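Local coordinates for UPF0131 protein ykqA (PDB 2QIK) that probably acts as a gamma-glutamylcyclotransferase and carries two related regions of the AIG2-like kind in a single chain, at residues 211-217 against 229-235; 86-90 against 179-183. One frame throughout, in Å; residues are numbered along the deposited sequence.

Contact 1 of 2, residues 211-217 against 229-235; sequences TYRPAFV and CLTFLVL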
# COMPACT_ATOMS: atom_id res chain seq x y z
N THR A 211 2.65 -11.23 -6.32
CA THR A 211 1.18 -11.41 -6.18
C THR A 211 0.61 -10.12 -5.58
O THR A 211 -0.17 -9.40 -6.20
CB THR A 211 0.84 -12.65 -5.38
OG1 THR A 211 1.51 -13.81 -5.88
CG2 THR A 211 -0.66 -12.90 -5.39
N TYR A 212 1.01 -9.82 -4.34
CA TYR A 212 0.74 -8.59 -3.65
C TYR A 212 2.07 -7.89 -3.42
O TYR A 212 3.12 -8.55 -3.34
CB TYR A 212 0.10 -8.79 -2.27
CG TYR A 212 -1.33 -9.30 -2.32
CD1 TYR A 212 -2.42 -8.48 -2.06
CD2 TYR A 212 -1.60 -10.64 -2.63
CE1 TYR A 212 -3.68 -8.93 -2.14
CE2 TYR A 212 -2.87 -11.09 -2.72
CZ TYR A 212 -3.95 -10.23 -2.46
OH TYR A 212 -5.23 -10.72 -2.57
N ARG A 213 2.00 -6.60 -3.19
CA ARG A 213 3.14 -5.85 -2.66
C ARG A 213 2.83 -5.32 -1.27
O ARG A 213 1.67 -5.01 -0.96
CB ARG A 213 3.44 -4.65 -3.53
CG ARG A 213 2.40 -3.65 -3.71
CD ARG A 213 2.84 -2.52 -4.61
NE ARG A 213 1.91 -1.51 -4.67
CZ ARG A 213 1.91 -0.37 -3.84
NH1 ARG A 213 2.86 -0.06 -3.00
NH2 ARG A 213 1.02 0.48 -4.01
N PRO A 214 3.86 -5.18 -0.41
CA PRO A 214 3.70 -4.40 0.80
C PRO A 214 3.36 -2.97 0.43
O PRO A 214 3.83 -2.44 -0.60
CB PRO A 214 5.06 -4.53 1.46
CG PRO A 214 5.84 -5.56 0.74
CD PRO A 214 5.28 -5.59 -0.63
N ALA A 215 2.53 -2.33 1.24
CA ALA A 215 2.12 -0.98 1.05
C ALA A 215 1.83 -0.36 2.38
O ALA A 215 1.78 -1.06 3.41
CB ALA A 215 0.91 -0.92 0.12
N PHE A 216 1.59 0.94 2.42
CA PHE A 216 1.46 1.68 3.67
C PHE A 216 0.22 2.58 3.61
O PHE A 216 -0.01 3.22 2.56
CB PHE A 216 2.71 2.50 3.99
CG PHE A 216 3.89 1.58 4.09
CD1 PHE A 216 4.17 0.92 5.23
CD2 PHE A 216 4.59 1.23 2.95
CE1 PHE A 216 5.18 -0.05 5.26
CE2 PHE A 216 5.56 0.25 2.96
CZ PHE A 216 5.85 -0.34 4.15
N VAL A 217 -0.51 2.60 4.70
CA VAL A 217 -1.69 3.41 4.85
C VAL A 217 -1.73 3.95 6.24
O VAL A 217 -1.22 3.40 7.18
CB VAL A 217 -3.00 2.61 4.54
CG1 VAL A 217 -3.06 2.27 3.09
CG2 VAL A 217 -3.15 1.37 5.42
N CYS A 229 0.92 2.24 8.58
CA CYS A 229 0.51 0.88 8.85
C CYS A 229 0.79 0.04 7.59
O CYS A 229 0.58 0.49 6.46
CB CYS A 229 -0.96 0.81 9.13
SG CYS A 229 -1.44 1.76 10.56
N LEU A 230 1.32 -1.16 7.78
CA LEU A 230 1.54 -2.09 6.67
C LEU A 230 0.25 -2.71 6.23
O LEU A 230 -0.59 -3.13 7.03
CB LEU A 230 2.41 -3.21 7.18
CG LEU A 230 2.66 -4.42 6.24
CD1 LEU A 230 3.46 -3.94 5.02
CD2 LEU A 230 3.35 -5.48 6.91
N THR A 231 0.07 -2.78 4.90
CA THR A 231 -0.96 -3.60 4.29
C THR A 231 -0.39 -4.22 3.03
O THR A 231 0.78 -4.05 2.75
CB THR A 231 -2.24 -2.73 4.11
OG1 THR A 231 -3.34 -3.61 3.86
CG2 THR A 231 -2.15 -1.78 2.98
N PHE A 232 -1.21 -5.00 2.31
CA PHE A 232 -0.76 -5.62 1.09
C PHE A 232 -1.77 -5.33 0.02
O PHE A 232 -2.99 -5.36 0.27
CB PHE A 232 -0.57 -7.14 1.27
CG PHE A 232 0.53 -7.49 2.19
CD1 PHE A 232 0.30 -7.60 3.53
CD2 PHE A 232 1.83 -7.63 1.72
CE1 PHE A 232 1.33 -7.86 4.40
CE2 PHE A 232 2.86 -7.91 2.57
CZ PHE A 232 2.61 -8.02 3.93
N LEU A 233 -1.27 -4.98 -1.18
CA LEU A 233 -2.17 -4.58 -2.33
C LEU A 233 -1.82 -5.40 -3.57
O LEU A 233 -0.66 -5.75 -3.76
CB LEU A 233 -2.04 -3.08 -2.64
CG LEU A 233 -2.35 -2.16 -1.47
CD1 LEU A 233 -1.97 -0.73 -1.82
CD2 LEU A 233 -3.79 -2.31 -1.01
N VAL A 234 -2.85 -5.74 -4.35
CA VAL A 234 -2.67 -6.53 -5.53
C VAL A 234 -1.85 -5.81 -6.57
O VAL A 234 -2.04 -4.63 -6.85
CB VAL A 234 -4.04 -6.92 -6.12
CG1 VAL A 234 -3.94 -7.59 -7.47
CG2 VAL A 234 -4.77 -7.84 -5.18
N LEU A 235 -0.91 -6.54 -7.20
CA LEU A 235 -0.09 -5.99 -8.27
C LEU A 235 -0.70 -6.03 -9.64
O LEU A 235 -0.63 -5.03 -10.37
CB LEU A 235 1.29 -6.69 -8.24
CG LEU A 235 2.15 -6.18 -7.13
CD1 LEU A 235 3.30 -7.16 -6.80
CD2 LEU A 235 2.73 -4.82 -7.49
O HOH W 1 -0.29 -2.36 -6.54

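Contact 2 of 2, residues 86-90 against 179-183; sequences ETDVG and MLEDG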
# COMPACT_ATOMS: atom_id res chain seq x y z
N GLU A 86 1.96 4.98 -12.98
CA GLU A 86 0.80 4.12 -12.91
C GLU A 86 0.15 4.29 -11.52
O GLU A 86 0.82 4.26 -10.50
CB GLU A 86 1.23 2.66 -13.08
CG GLU A 86 1.81 2.28 -14.46
CD GLU A 86 2.51 0.93 -14.58
OE1 GLU A 86 2.17 0.06 -13.85
OE2 GLU A 86 3.34 0.69 -15.59
N THR A 87 -1.14 4.47 -11.49
CA THR A 87 -1.95 4.61 -10.28
C THR A 87 -3.16 3.74 -10.35
O THR A 87 -3.45 3.16 -11.41
CB THR A 87 -2.38 6.05 -10.02
OG1 THR A 87 -3.54 6.40 -10.82
CG2 THR A 87 -1.23 7.08 -10.26
N ASP A 88 -3.91 3.66 -9.26
CA ASP A 88 -5.12 2.82 -9.31
C ASP A 88 -6.20 3.41 -10.22
O ASP A 88 -7.18 2.68 -10.49
CB ASP A 88 -5.67 2.63 -7.91
CG ASP A 88 -4.87 1.71 -7.06
OD1 ASP A 88 -3.81 1.20 -7.48
OD2 ASP A 88 -5.27 1.49 -5.89
N VAL A 89 -6.08 4.68 -10.63
CA VAL A 89 -7.04 5.30 -11.49
C VAL A 89 -6.46 5.88 -12.77
O VAL A 89 -7.10 6.69 -13.51
CB VAL A 89 -7.81 6.35 -10.72
CG1 VAL A 89 -8.58 5.78 -9.56
CG2 VAL A 89 -6.87 7.51 -10.26
N GLY A 90 -5.53 5.21 -13.29
CA GLY A 90 -4.94 5.56 -14.52
C GLY A 90 -3.51 6.00 -14.47
O GLY A 90 -2.90 6.13 -13.46
N MSE A 179 -7.49 -3.61 -1.99
CA MSE A 179 -8.08 -2.28 -1.81
C MSE A 179 -7.67 -1.37 -2.94
O MSE A 179 -6.50 -1.28 -3.26
CB MSE A 179 -7.68 -1.62 -0.50
CG MSE A 179 -8.13 -2.45 0.73
SE MSE A 179 -7.89 -1.44 2.32
CE MSE A 179 -6.01 -1.28 2.25
N LEU A 180 -8.65 -0.78 -3.59
CA LEU A 180 -8.41 0.12 -4.72
C LEU A 180 -8.52 1.54 -4.24
O LEU A 180 -9.48 1.89 -3.55
CB LEU A 180 -9.42 -0.10 -5.80
CG LEU A 180 -9.15 0.49 -7.19
CD1 LEU A 180 -7.95 -0.17 -7.80
CD2 LEU A 180 -10.37 0.34 -8.10
N GLU A 181 -7.53 2.39 -4.57
CA GLU A 181 -7.54 3.80 -4.12
C GLU A 181 -8.40 4.59 -5.10
O GLU A 181 -7.91 5.27 -5.99
CB GLU A 181 -6.12 4.33 -4.09
CG GLU A 181 -6.00 5.65 -3.38
CD GLU A 181 -4.66 6.30 -3.49
OE1 GLU A 181 -3.75 5.74 -4.12
OE2 GLU A 181 -4.48 7.37 -2.87
N ASP A 182 -9.72 4.49 -4.92
CA ASP A 182 -10.71 5.01 -5.84
C ASP A 182 -11.64 6.03 -5.24
O ASP A 182 -12.64 6.42 -5.87
CB ASP A 182 -11.50 3.87 -6.49
CG ASP A 182 -12.35 3.08 -5.52
OD1 ASP A 182 -13.00 2.07 -6.02
OD2 ASP A 182 -12.43 3.46 -4.30
N GLY A 183 -11.35 6.46 -4.01
CA GLY A 183 -12.11 7.52 -3.33
C GLY A 183 -13.22 6.97 -2.47
O GLY A 183 -14.01 7.77 -1.97
O HOH W 2 -3.47 5.13 -6.81
O HOH W 3 -4.24 -0.68 -4.63

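Contact 1 of 2, residues 211-217 against 229-235
Arg213 and Leu233 face each other as a hydrogen-bonded pair, the amide of each giving its hydrogen to the other's carbonyl oxygen, with both donors in the carbonyl planes. Six such backbone bonds join 212-217 to 229-234, two each for Arg213 with Leu233, Ala215 with Thr231 and Val217 with Cys229. In the middle pair both donors stand above the carbonyl plane, off the lone pairs, Thr231 N by 37° at 2.8 Å from Ala215 O, though that N-H points straight at the oxygen. Beyond Arg213 and Leu233, at the open end of the hairpin, Leu235 N adds a seventh bond, to Thr211 O. Between these pairs, alpha-carbon hydrogens of Tyr212, Pro214, Phe216, Leu230 and Phe232 touch carbonyl oxygens.

The apolar contacts divide by face. With Arg213, Val217 and Thr231 lie Ala215 and Leu233, where Leu233 CD1 presses on Ala215 CB at 3.5 Å, a tight fit. On the other face Pro214 CB meets Leu230 CD1 at 3.9 Å and, more loosely, the Phe232 ring. At the open end CG2 of Val234 comes obliquely to Tyr212 CE1, 3.4 Å away, while the Tyr212 hydroxyl bonds the carbonyl oxygen of Ala177.

Arg213 spans the two strands through a water. CG sits between the backbone N and the carbonyl carbon (chi1 60°), and from there the chain runs extended to NE, Arg213 CD lying 3.7 Å from CD2 of Leu235, which meets the guanidinium at its edge. The water, in the guanidinium plane, accepts from Arg213 NE at 3.0 Å and donates to Val234 O, while NH2 bonds Gln30.

Strands 212-221 and 224-234 thus form a twisted antiparallel beta hairpin, buried near the centre of the chain and within the second AIG2-like family region, with helix 115-122 packed on the Pro214, Phe216 and Leu230 face.

Contact 2 of 2, residues 86-90 against 179-183
Asp88 and Glu181 are the residues whose backbones come nearest, with CA atoms 5.8 Å apart, where the turn after strand 79-87 meets the chain just beyond strand 174-180. One direct hydrogen bond joins the two segments: Glu181 N gives its hydrogen to Asp88 OD2 at 2.8 Å, nearly straight (171°), using the anti lone pair of the carboxylate. The Asp88 side chain has CG anti to its own carbonyl carbon (chi1 -73°), which carries OD2 across to that amide.

Leu180 adds the apolar part. Its CD1 lies 3.6 Å from Asp88 CB, the two side chains sliding past each other in opposite directions. Val89 CG1 rests against Glu181 O at 3.7 Å.

Two waters extend the junction. One donates a hydrogen to Asp88 OD2 and its other to the carbonyl oxygen of Met179, a selenomethionine here; a second water accepts from Asp88 N, 2.9 Å away, and lies 2.8 Å from Glu181 OE1. The Glu181 carboxylate, its plane nearly perpendicular to that of Asp88, is held by the backbone amides of Glu29 and Gln30.

The turn is braced from within. Thr87 OG1 accepts from Val89 N, an ST turn, and donates to Gly90 O at 2.7 Å.

Asp88 OD2 therefore receives two hydrogens, from an amide and a water, which should help it keep its negative charge although Glu181 OE1, a like charge, stands 4.8 Å away. This small, partly water-mediated contact joins the turn between strands 79-87 and 90-98 to the chain leaving strand 174-180 through polar atoms more than through packing.

Overall arrangement
From the N terminus, the chain lays down four strands of a five-stranded antiparallel sheet up to 79-87, turns at contact 2, and adds 90-98 as an outermost strand before helices 115-122 and 140-145. It then enters strands 164-171 and 174-180, and there contact 2 closes a loop of 88 residues, linking the first sheet to the later part of the chain. Contact 1 follows in series, neither nested nor crossed, and closes the short loop of the hairpin made by strands 212-221 and 224-234. The contacts meet at Met179, whose carbonyl oxygen and methyl end pack on Leu233 and Thr231; the centres of contact 1 and contact 2 are about 13 Å apart.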